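Local coordinates for BH1974 protein (Bacillus halodurans, PDB 3ON5), which probably helps to mature molybdenum-containing xanthine dehydrogenase, as XdhC and CoxI family proteins do, through a domain of Rossmann type, at residues K199-G208 and G222-R231; P213-F223 and E327-I338. All coordinates share one frame; numbering follows the deposited sequence.

Strand 200-205, the first in the chain of the parallel sheet of the XdhC Rossmann domain, lies inside that sheet, runs into helix 211-221, and is followed by strand 223-229. Contact 1 closes this short loop by laying the two strands side by side, with 13 residues between the paired segments. Contact 2 closes a far longer one: 103 residues, with helices and sheet strands among them, pass before helix 326-343 comes back to helix 211-221. The contacts cross along the chain, because P213-F223 starts between the two segments of contact 1, and they share G222 and F223. In space they meet where L202 packs on A218 and L337, and V227 on V215, tying the sheet to the helical layer on one of its faces.

Contact 1: K199-G208 and G222-R231; sequences KERLIIFGAG and GFYTVVTDWR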
loop_
_atom_site.group_PDB
_atom_site.type_symbol
_atom_site.label_atom_id
_atom_site.label_comp_id
_atom_site.label_asym_id
_atom_site.label_seq_id
_atom_site.Cartn_x
_atom_site.Cartn_y
_atom_site.Cartn_z
ATOM N N LYS A 199 8.118 16.874 26.628
ATOM C CA LYS A 199 7.474 15.624 27.026
ATOM C C LYS A 199 7.530 15.368 28.550
ATOM O O LYS A 199 8.519 15.671 29.217
ATOM C CB LYS A 199 8.137 14.433 26.305
ATOM C CG LYS A 199 7.742 14.281 24.864
ATOM C CD LYS A 199 8.371 13.051 24.285
ATOM C CE LYS A 199 7.864 12.753 22.900
ATOM N NZ LYS A 199 8.491 11.517 22.362
ATOM N N GLU A 200 6.475 14.779 29.075
ATOM C CA GLU A 200 6.407 14.314 30.449
ATOM C C GLU A 200 7.363 13.151 30.588
ATOM O O GLU A 200 7.493 12.353 29.652
ATOM C CB GLU A 200 4.968 13.921 30.836
ATOM C CG GLU A 200 3.955 15.064 30.803
ATOM C CD GLU A 200 4.173 16.245 31.738
ATOM O OE1 GLU A 200 4.978 16.137 32.692
ATOM O OE2 GLU A 200 3.488 17.274 31.540
ATOM N N ARG A 201 8.102 13.088 31.703
ATOM C CA ARG A 201 9.090 12.033 31.889
ATOM C C ARG A 201 8.550 10.913 32.730
ATOM O O ARG A 201 7.875 11.154 33.721
ATOM C CB ARG A 201 10.339 12.606 32.526
ATOM C CG ARG A 201 11.415 12.929 31.523
ATOM C CD ARG A 201 12.250 14.108 31.941
ATOM N NE ARG A 201 12.843 14.022 33.275
ATOM C CZ ARG A 201 14.128 13.782 33.500
ATOM N NH1 ARG A 201 14.957 13.567 32.480
ATOM N NH2 ARG A 201 14.607 13.793 34.748
ATOM N N LEU A 202 8.842 9.680 32.308
ATOM C CA LEU A 202 8.485 8.453 33.005
ATOM C C LEU A 202 9.749 7.673 33.256
ATOM O O LEU A 202 10.369 7.164 32.309
ATOM C CB LEU A 202 7.457 7.628 32.230
ATOM C CG LEU A 202 7.023 6.317 32.878
ATOM C CD1 LEU A 202 6.182 6.572 34.111
ATOM C CD2 LEU A 202 6.264 5.459 31.892
ATOM N N ILE A 203 10.168 7.644 34.535
ATOM C CA ILE A 203 11.396 7.004 34.991
ATOM C C ILE A 203 11.015 5.635 35.538
ATOM O O ILE A 203 10.342 5.535 36.568
ATOM C CB ILE A 203 12.137 7.905 36.022
ATOM C CG1 ILE A 203 12.282 9.345 35.474
ATOM C CG2 ILE A 203 13.505 7.284 36.424
ATOM C CD1 ILE A 203 12.749 10.382 36.389
ATOM N N ILE A 204 11.425 4.578 34.810
ATOM C CA ILE A 204 11.109 3.184 35.129
ATOM C C ILE A 204 12.329 2.481 35.735
ATOM O O ILE A 204 13.394 2.406 35.116
ATOM C CB ILE A 204 10.604 2.434 33.877
ATOM C CG1 ILE A 204 9.416 3.183 33.224
ATOM C CG2 ILE A 204 10.226 1.000 34.246
ATOM C CD1 ILE A 204 9.049 2.754 31.800
ATOM N N PHE A 205 12.150 1.982 36.962
ATOM C CA PHE A 205 13.128 1.198 37.701
ATOM C C PHE A 205 12.799 -0.270 37.508
ATOM O O PHE A 205 11.787 -0.756 38.024
ATOM C CB PHE A 205 13.159 1.588 39.179
ATOM C CG PHE A 205 13.796 2.927 39.449
ATOM C CD1 PHE A 205 15.165 3.033 39.647
ATOM C CD2 PHE A 205 13.022 4.078 39.547
ATOM C CE1 PHE A 205 15.756 4.263 39.912
ATOM C CE2 PHE A 205 13.616 5.312 39.807
ATOM C CZ PHE A 205 14.978 5.395 39.990
ATOM N N GLY A 206 13.608 -0.933 36.686
ATOM C CA GLY A 206 13.443 -2.335 36.346
ATOM C C GLY A 206 13.440 -2.539 34.850
ATOM O O GLY A 206 12.885 -1.720 34.114
ATOM N N ALA A 207 14.102 -3.611 34.383
ATOM C CA ALA A 207 14.159 -3.944 32.964
ATOM C C ALA A 207 13.783 -5.433 32.728
ATOM O O ALA A 207 14.262 -6.058 31.779
ATOM C CB ALA A 207 15.536 -3.636 32.402
ATOM N N GLY A 208 12.865 -5.952 33.548
ATOM C CA GLY A 208 12.336 -7.304 33.408
ATOM C C GLY A 208 11.478 -7.455 32.162
ATOM O O GLY A 208 11.121 -6.449 31.543
ATOM N N GLY A 222 3.065 9.504 24.511
ATOM C CA GLY A 222 3.814 10.757 24.554
ATOM C C GLY A 222 4.779 11.024 25.692
ATOM O O GLY A 222 5.202 12.175 25.890
ATOM N N PHE A 223 5.164 9.975 26.430
ATOM C CA PHE A 223 6.121 10.133 27.507
ATOM C C PHE A 223 7.547 9.986 27.057
ATOM O O PHE A 223 7.863 9.188 26.162
ATOM C CB PHE A 223 5.878 9.100 28.600
ATOM C CG PHE A 223 4.682 9.340 29.479
ATOM C CD1 PHE A 223 4.770 10.171 30.592
ATOM C CD2 PHE A 223 3.495 8.669 29.250
ATOM C CE1 PHE A 223 3.669 10.367 31.424
ATOM C CE2 PHE A 223 2.394 8.864 30.086
ATOM C CZ PHE A 223 2.483 9.715 31.158
ATOM N N TYR A 224 8.434 10.737 27.724
ATOM C CA TYR A 224 9.884 10.573 27.611
ATOM C C TYR A 224 10.213 9.425 28.556
ATOM O O TYR A 224 9.906 9.531 29.742
ATOM C CB TYR A 224 10.637 11.874 27.911
ATOM C CG TYR A 224 12.133 11.772 27.700
ATOM C CD1 TYR A 224 12.703 12.088 26.473
ATOM C CD2 TYR A 224 12.987 11.410 28.748
ATOM C CE1 TYR A 224 14.085 12.049 26.288
ATOM C CE2 TYR A 224 14.366 11.346 28.568
ATOM C CZ TYR A 224 14.908 11.671 27.338
ATOM O OH TYR A 224 16.257 11.626 27.153
ATOM N N THR A 225 10.687 8.289 28.030
ATOM C CA THR A 225 10.901 7.115 28.863
ATOM C C THR A 225 12.391 6.877 29.143
ATOM O O THR A 225 13.224 6.882 28.232
ATOM C CB THR A 225 10.275 5.862 28.233
ATOM O OG1 THR A 225 10.729 5.755 26.891
ATOM C CG2 THR A 225 8.738 5.896 28.250
ATOM N N VAL A 226 12.692 6.678 30.447
ATOM C CA VAL A 226 14.004 6.334 30.983
ATOM C C VAL A 226 13.851 4.977 31.674
ATOM O O VAL A 226 13.021 4.824 32.573
ATOM C CB VAL A 226 14.641 7.425 31.925
ATOM C CG1 VAL A 226 15.939 6.935 32.565
ATOM C CG2 VAL A 226 14.876 8.732 31.178
ATOM N N VAL A 227 14.619 3.990 31.212
ATOM C CA VAL A 227 14.676 2.638 31.771
ATOM C C VAL A 227 16.000 2.479 32.448
ATOM O O VAL A 227 17.034 2.745 31.825
ATOM C CB VAL A 227 14.453 1.522 30.718
ATOM C CG1 VAL A 227 14.557 0.134 31.361
ATOM C CG2 VAL A 227 13.130 1.698 29.991
ATOM N N THR A 228 15.988 2.047 33.718
ATOM C CA THR A 228 17.224 1.796 34.460
ATOM C C THR A 228 17.087 0.455 35.218
ATOM O O THR A 228 16.018 0.108 35.736
ATOM C CB THR A 228 17.605 2.958 35.372
ATOM O OG1 THR A 228 18.813 2.631 36.085
ATOM C CG2 THR A 228 16.487 3.379 36.318
ATOM N N ASP A 229 18.182 -0.315 35.189
ATOM C CA ASP A 229 18.360 -1.616 35.826
ATOM C C ASP A 229 19.869 -1.864 35.962
ATOM O O ASP A 229 20.667 -1.218 35.277
ATOM C CB ASP A 229 17.643 -2.716 35.031
ATOM C CG ASP A 229 17.469 -4.044 35.748
ATOM O OD1 ASP A 229 18.460 -4.781 35.877
ATOM O OD2 ASP A 229 16.317 -4.394 36.075
ATOM N N TRP A 230 20.263 -2.747 36.882
ATOM C CA TRP A 230 21.654 -3.052 37.188
ATOM C C TRP A 230 22.155 -4.282 36.405
ATOM O O TRP A 230 23.335 -4.613 36.501
ATOM C CB TRP A 230 21.778 -3.289 38.699
ATOM C CG TRP A 230 20.989 -4.456 39.209
ATOM C CD1 TRP A 230 21.471 -5.693 39.502
ATOM C CD2 TRP A 230 19.582 -4.487 39.511
ATOM N NE1 TRP A 230 20.456 -6.500 39.958
ATOM C CE2 TRP A 230 19.285 -5.785 39.973
ATOM C CE3 TRP A 230 18.542 -3.536 39.456
ATOM C CZ2 TRP A 230 17.993 -6.169 40.344
ATOM C CZ3 TRP A 230 17.261 -3.922 39.812
ATOM C CH2 TRP A 230 16.997 -5.221 40.248
ATOM N N ARG A 231 21.269 -4.939 35.622
ATOM C CA ARG A 231 21.536 -6.175 34.862
ATOM C C ARG A 231 21.661 -5.885 33.353
ATOM O O ARG A 231 20.652 -5.730 32.652
ATOM C CB ARG A 231 20.422 -7.179 35.134
ATOM C CG ARG A 231 20.354 -7.552 36.613
ATOM C CD ARG A 231 19.096 -8.284 36.949
ATOM N NE ARG A 231 17.913 -7.481 36.663
ATOM C CZ ARG A 231 16.678 -7.883 36.905
ATOM N NH1 ARG A 231 16.456 -9.069 37.460
ATOM N NH2 ARG A 231 15.649 -7.103 36.594
#
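R201 lays its CG against the ring of Y224, 3.5 Å from CD2, and the two side chains run side by side in the same direction. With CG anti to the backbone N (chi1 -176°), the Y224 ring lies beside its own carbonyl carbon and alongside R201. Their polar ends suit the start of the strands, where each finds an acid: R201 pairs with D264, and the Y224 hydroxyl bonds to E245. On the same face, CD1 of F205 meets the methyl CG2 of T228 at 3.6 Å, while OG1 of T228 is bonded to the carbonyl of I247. The other face carries F223, whose CD1 reaches CB of L202 at 4.0 Å; L202 and I204 are apolar there because helix 211-221 packs on them.

Between the two faces, alternating backbone bonds, such as L202 N to Y224 O at 2.8 Å, join the parallel strands of the beta-alpha-beta unit formed by strand 200-205, helix 211-221 and strand 223-229. The last leads from G206 N to T228 O. G206 has a backbone phi of 128°, where a CB would press on the preceding carbonyl, so glycine fits the turn. Next, A207 N donates to OD2 of D229 at 2.9 Å, from well outside the carboxylate plane. R231 grips D229 side-on, NE to OD1 and NH2 to OD2, through the syn lone pairs. R231 N also reaches OD1, making an Asx turn.

Each oxygen of D229 thus accepts two bonds, which fixes the carboxylate's rotation and ties the glycine-rich turn, a Rossmann hallmark leading from first strand to helix, to the second strand's end.

Contact 2: P213-F223 and E327-I338; sequences PLVTFASNVGF and EEIAISIVAQLI
F217 enters a hole formed by E327, A330, I331 and V334, while V334 in turn fills the one between L214, F217, A218 and V221. This is knobs-into-holes packing of helices 213-221 and 327-338, whose axes approach to 8.7 Å with 35° between their directions. CG of F217, anti to the carbonyl carbon (chi1 -60°), carries the ring out to the second helix. CG2 of V334 lies 3.6 Å from CB of F217, and its other methyl, CG1, slides past V221 to CG2 at 3.8 Å. The small A330 lets the backbones draw close, so that its CB touches CB of both P213 and L214. L214 sends CD1 across CG2 of I333 at about a right angle, and V221 CG1 meets CG1 of I338. Beyond the helix end, F223 adds its CZ against CB of L337, 3.7 Å away.

A CH-pi contact reinforces the F217 knob: CD1 of I331 stands over one face of the ring, offset toward the rim, 3.9 Å from the centroid.

Polar groups take part at the margin. E327 O approaches CE2 of F217 in the ring plane, and the E327 carboxylate crosses P213, steeply inclined to that ring. No hydrogen bond joins the two helices.

G222 ends the first helix in a Schellman motif, its positive phi suiting glycine. Away from the sheet, F217 meets F217 of the second subunit, and E328 forms a salt bridge with R342 of that subunit. The helix pair covers one face of the parallel sheet: A218 rests on L202 of strand 200-205 and T225 of strand 223-229, while L214, I333 and L337 lie over strand 265-268.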
loop_
_atom_site.group_PDB
_atom_site.type_symbol
_atom_site.label_atom_id
_atom_site.label_comp_id
_atom_site.label_asym_id
_atom_site.label_seq_id
_atom_site.Cartn_x
_atom_site.Cartn_y
_atom_site.Cartn_z
ATOM N N PRO A 213 6.399 -3.768 27.245
ATOM C CA PRO A 213 5.090 -3.245 26.792
ATOM C C PRO A 213 4.767 -1.877 27.391
ATOM O O PRO A 213 4.218 -1.034 26.685
ATOM C CB PRO A 213 4.079 -4.295 27.267
ATOM C CG PRO A 213 4.764 -5.142 28.219
ATOM C CD PRO A 213 6.225 -5.054 27.963
ATOM N N LEU A 214 5.136 -1.643 28.664
ATOM C CA LEU A 214 4.919 -0.376 29.346
ATOM C C LEU A 214 5.688 0.755 28.654
ATOM O O LEU A 214 5.139 1.845 28.506
ATOM C CB LEU A 214 5.343 -0.500 30.812
ATOM C CG LEU A 214 5.321 0.763 31.642
ATOM C CD1 LEU A 214 3.915 1.183 31.961
ATOM C CD2 LEU A 214 6.077 0.551 32.894
ATOM N N VAL A 215 6.943 0.500 28.232
ATOM C CA VAL A 215 7.767 1.487 27.529
ATOM C C VAL A 215 7.066 1.839 26.204
ATOM O O VAL A 215 6.942 3.020 25.899
ATOM C CB VAL A 215 9.237 1.004 27.315
ATOM C CG1 VAL A 215 10.033 1.963 26.436
ATOM C CG2 VAL A 215 9.943 0.810 28.656
ATOM N N THR A 216 6.548 0.832 25.461
ATOM C CA THR A 216 5.871 1.042 24.185
ATOM C C THR A 216 4.586 1.864 24.374
ATOM O O THR A 216 4.387 2.854 23.676
ATOM C CB THR A 216 5.576 -0.310 23.555
ATOM O OG1 THR A 216 6.817 -0.911 23.225
ATOM C CG2 THR A 216 4.710 -0.211 22.305
ATOM N N PHE A 217 3.719 1.460 25.293
ATOM C CA PHE A 217 2.464 2.151 25.512
ATOM C C PHE A 217 2.732 3.573 26.011
ATOM O O PHE A 217 2.140 4.495 25.479
ATOM C CB PHE A 217 1.571 1.371 26.484
ATOM C CG PHE A 217 1.189 -0.039 26.062
ATOM C CD1 PHE A 217 1.124 -0.391 24.720
ATOM C CD2 PHE A 217 0.780 -0.978 27.001
ATOM C CE1 PHE A 217 0.738 -1.682 24.333
ATOM C CE2 PHE A 217 0.398 -2.269 26.613
ATOM C CZ PHE A 217 0.370 -2.606 25.282
ATOM N N ALA A 218 3.676 3.770 26.940
ATOM C CA ALA A 218 3.985 5.104 27.459
ATOM C C ALA A 218 4.613 5.991 26.406
ATOM O O ALA A 218 4.309 7.174 26.376
ATOM C CB ALA A 218 4.913 5.006 28.643
ATOM N N SER A 219 5.475 5.426 25.549
ATOM C CA SER A 219 6.140 6.158 24.471
ATOM C C SER A 219 5.112 6.650 23.436
ATOM O O SER A 219 5.108 7.838 23.106
ATOM C CB SER A 219 7.196 5.285 23.803
ATOM O OG SER A 219 7.907 5.990 22.800
ATOM N N ASN A 220 4.194 5.750 23.002
ATOM C CA ASN A 220 3.138 6.017 22.023
ATOM C C ASN A 220 2.171 7.108 22.505
ATOM O O ASN A 220 1.746 7.933 21.699
ATOM C CB ASN A 220 2.355 4.743 21.706
ATOM C CG ASN A 220 3.122 3.676 20.958
ATOM O OD1 ASN A 220 4.320 3.772 20.734
ATOM N ND2 ASN A 220 2.444 2.613 20.553
ATOM N N VAL A 221 1.870 7.145 23.803
ATOM C CA VAL A 221 0.976 8.137 24.402
ATOM C C VAL A 221 1.728 9.488 24.585
ATOM O O VAL A 221 1.054 10.510 24.742
ATOM C CB VAL A 221 0.382 7.606 25.734
ATOM C CG1 VAL A 221 -0.157 8.720 26.626
ATOM C CG2 VAL A 221 -0.693 6.554 25.452
ATOM N N GLY A 222 3.065 9.504 24.511
ATOM C CA GLY A 222 3.814 10.757 24.554
ATOM C C GLY A 222 4.779 11.024 25.692
ATOM O O GLY A 222 5.202 12.175 25.890
ATOM N N PHE A 223 5.164 9.975 26.430
ATOM C CA PHE A 223 6.121 10.133 27.507
ATOM C C PHE A 223 7.547 9.986 27.057
ATOM O O PHE A 223 7.863 9.188 26.162
ATOM C CB PHE A 223 5.878 9.100 28.600
ATOM C CG PHE A 223 4.682 9.340 29.479
ATOM C CD1 PHE A 223 4.770 10.171 30.592
ATOM C CD2 PHE A 223 3.495 8.669 29.250
ATOM C CE1 PHE A 223 3.669 10.367 31.424
ATOM C CE2 PHE A 223 2.394 8.864 30.086
ATOM C CZ PHE A 223 2.483 9.715 31.158
ATOM N N GLU A 327 1.313 -7.127 29.479
ATOM C CA GLU A 327 0.616 -6.326 28.485
ATOM C C GLU A 327 -0.600 -5.608 29.066
ATOM O O GLU A 327 -0.778 -4.422 28.788
ATOM C CB GLU A 327 0.175 -7.242 27.344
ATOM C CG GLU A 327 1.335 -7.951 26.669
ATOM C CD GLU A 327 2.211 -7.068 25.807
ATOM O OE1 GLU A 327 3.374 -7.465 25.560
ATOM O OE2 GLU A 327 1.740 -5.991 25.365
ATOM N N GLU A 328 -1.421 -6.312 29.870
ATOM C CA GLU A 328 -2.611 -5.736 30.483
ATOM C C GLU A 328 -2.236 -4.773 31.611
ATOM O O GLU A 328 -2.828 -3.701 31.693
ATOM C CB GLU A 328 -3.547 -6.834 31.008
ATOM C CG GLU A 328 -4.192 -7.645 29.890
ATOM C CD GLU A 328 -5.057 -8.822 30.298
ATOM O OE1 GLU A 328 -5.702 -8.771 31.373
ATOM O OE2 GLU A 328 -5.098 -9.799 29.516
ATOM N N ILE A 329 -1.232 -5.135 32.455
ATOM C CA ILE A 329 -0.763 -4.317 33.584
ATOM C C ILE A 329 -0.219 -2.997 33.035
ATOM O O ILE A 329 -0.521 -1.942 33.593
ATOM C CB ILE A 329 0.278 -5.077 34.451
ATOM C CG1 ILE A 329 -0.384 -6.287 35.151
ATOM C CG2 ILE A 329 0.889 -4.159 35.516
ATOM C CD1 ILE A 329 0.548 -7.261 35.809
ATOM N N ALA A 330 0.510 -3.056 31.905
ATOM C CA ALA A 330 1.061 -1.886 31.214
ATOM C C ALA A 330 -0.058 -0.926 30.783
ATOM O O ALA A 330 0.101 0.278 30.989
ATOM C CB ALA A 330 1.874 -2.319 30.012
ATOM N N ILE A 331 -1.202 -1.449 30.252
ATOM C CA ILE A 331 -2.355 -0.629 29.849
ATOM C C ILE A 331 -2.905 0.060 31.077
ATOM O O ILE A 331 -3.142 1.265 31.044
ATOM C CB ILE A 331 -3.458 -1.452 29.117
ATOM C CG1 ILE A 331 -3.040 -1.875 27.686
ATOM C CG2 ILE A 331 -4.798 -0.718 29.093
ATOM C CD1 ILE A 331 -2.974 -0.818 26.587
ATOM N N SER A 332 -3.066 -0.705 32.169
ATOM C CA SER A 332 -3.581 -0.256 33.461
ATOM C C SER A 332 -2.760 0.920 34.005
ATOM O O SER A 332 -3.335 1.898 34.481
ATOM C CB SER A 332 -3.563 -1.419 34.441
ATOM O OG SER A 332 -4.029 -0.997 35.707
ATOM N N ILE A 333 -1.429 0.854 33.869
ATOM C CA ILE A 333 -0.533 1.884 34.377
ATOM C C ILE A 333 -0.644 3.129 33.496
ATOM O O ILE A 333 -0.808 4.215 34.041
ATOM C CB ILE A 333 0.931 1.368 34.484
ATOM C CG1 ILE A 333 1.023 0.189 35.484
ATOM C CG2 ILE A 333 1.866 2.495 34.914
ATOM C CD1 ILE A 333 2.228 -0.658 35.322
ATOM N N VAL A 334 -0.592 2.981 32.159
ATOM C CA VAL A 334 -0.666 4.120 31.227
ATOM C C VAL A 334 -2.050 4.810 31.383
ATOM O O VAL A 334 -2.099 6.043 31.432
ATOM C CB VAL A 334 -0.367 3.726 29.768
ATOM C CG1 VAL A 334 -0.365 4.954 28.881
ATOM C CG2 VAL A 334 0.994 3.051 29.672
ATOM N N ALA A 335 -3.138 4.023 31.564
ATOM C CA ALA A 335 -4.497 4.521 31.842
ATOM C C ALA A 335 -4.492 5.423 33.087
ATOM O O ALA A 335 -4.957 6.563 33.020
ATOM C CB ALA A 335 -5.450 3.356 32.034
ATOM N N GLN A 336 -3.861 4.947 34.182
ATOM C CA GLN A 336 -3.694 5.698 35.432
ATOM C C GLN A 336 -2.889 6.972 35.214
ATOM O O GLN A 336 -3.222 7.999 35.792
ATOM C CB GLN A 336 -2.997 4.834 36.491
ATOM C CG GLN A 336 -3.032 5.421 37.902
ATOM C CD GLN A 336 -2.519 4.422 38.887
ATOM O OE1 GLN A 336 -1.381 3.971 38.808
ATOM N NE2 GLN A 336 -3.361 4.008 39.806
ATOM N N LEU A 337 -1.845 6.913 34.384
ATOM C CA LEU A 337 -0.987 8.051 34.110
ATOM C C LEU A 337 -1.757 9.119 33.349
ATOM O O LEU A 337 -1.719 10.276 33.767
ATOM C CB LEU A 337 0.272 7.627 33.347
ATOM C CG LEU A 337 1.262 6.761 34.127
ATOM C CD1 LEU A 337 2.448 6.427 33.275
ATOM C CD2 LEU A 337 1.753 7.461 35.368
ATOM N N ILE A 338 -2.513 8.726 32.300
ATOM C CA ILE A 338 -3.375 9.605 31.489
ATOM C C ILE A 338 -4.423 10.266 32.406
ATOM O O ILE A 338 -4.567 11.491 32.399
ATOM C CB ILE A 338 -4.045 8.812 30.313
ATOM C CG1 ILE A 338 -2.977 8.352 29.304
ATOM C CG2 ILE A 338 -5.119 9.661 29.611
ATOM C CD1 ILE A 338 -3.411 7.277 28.270
#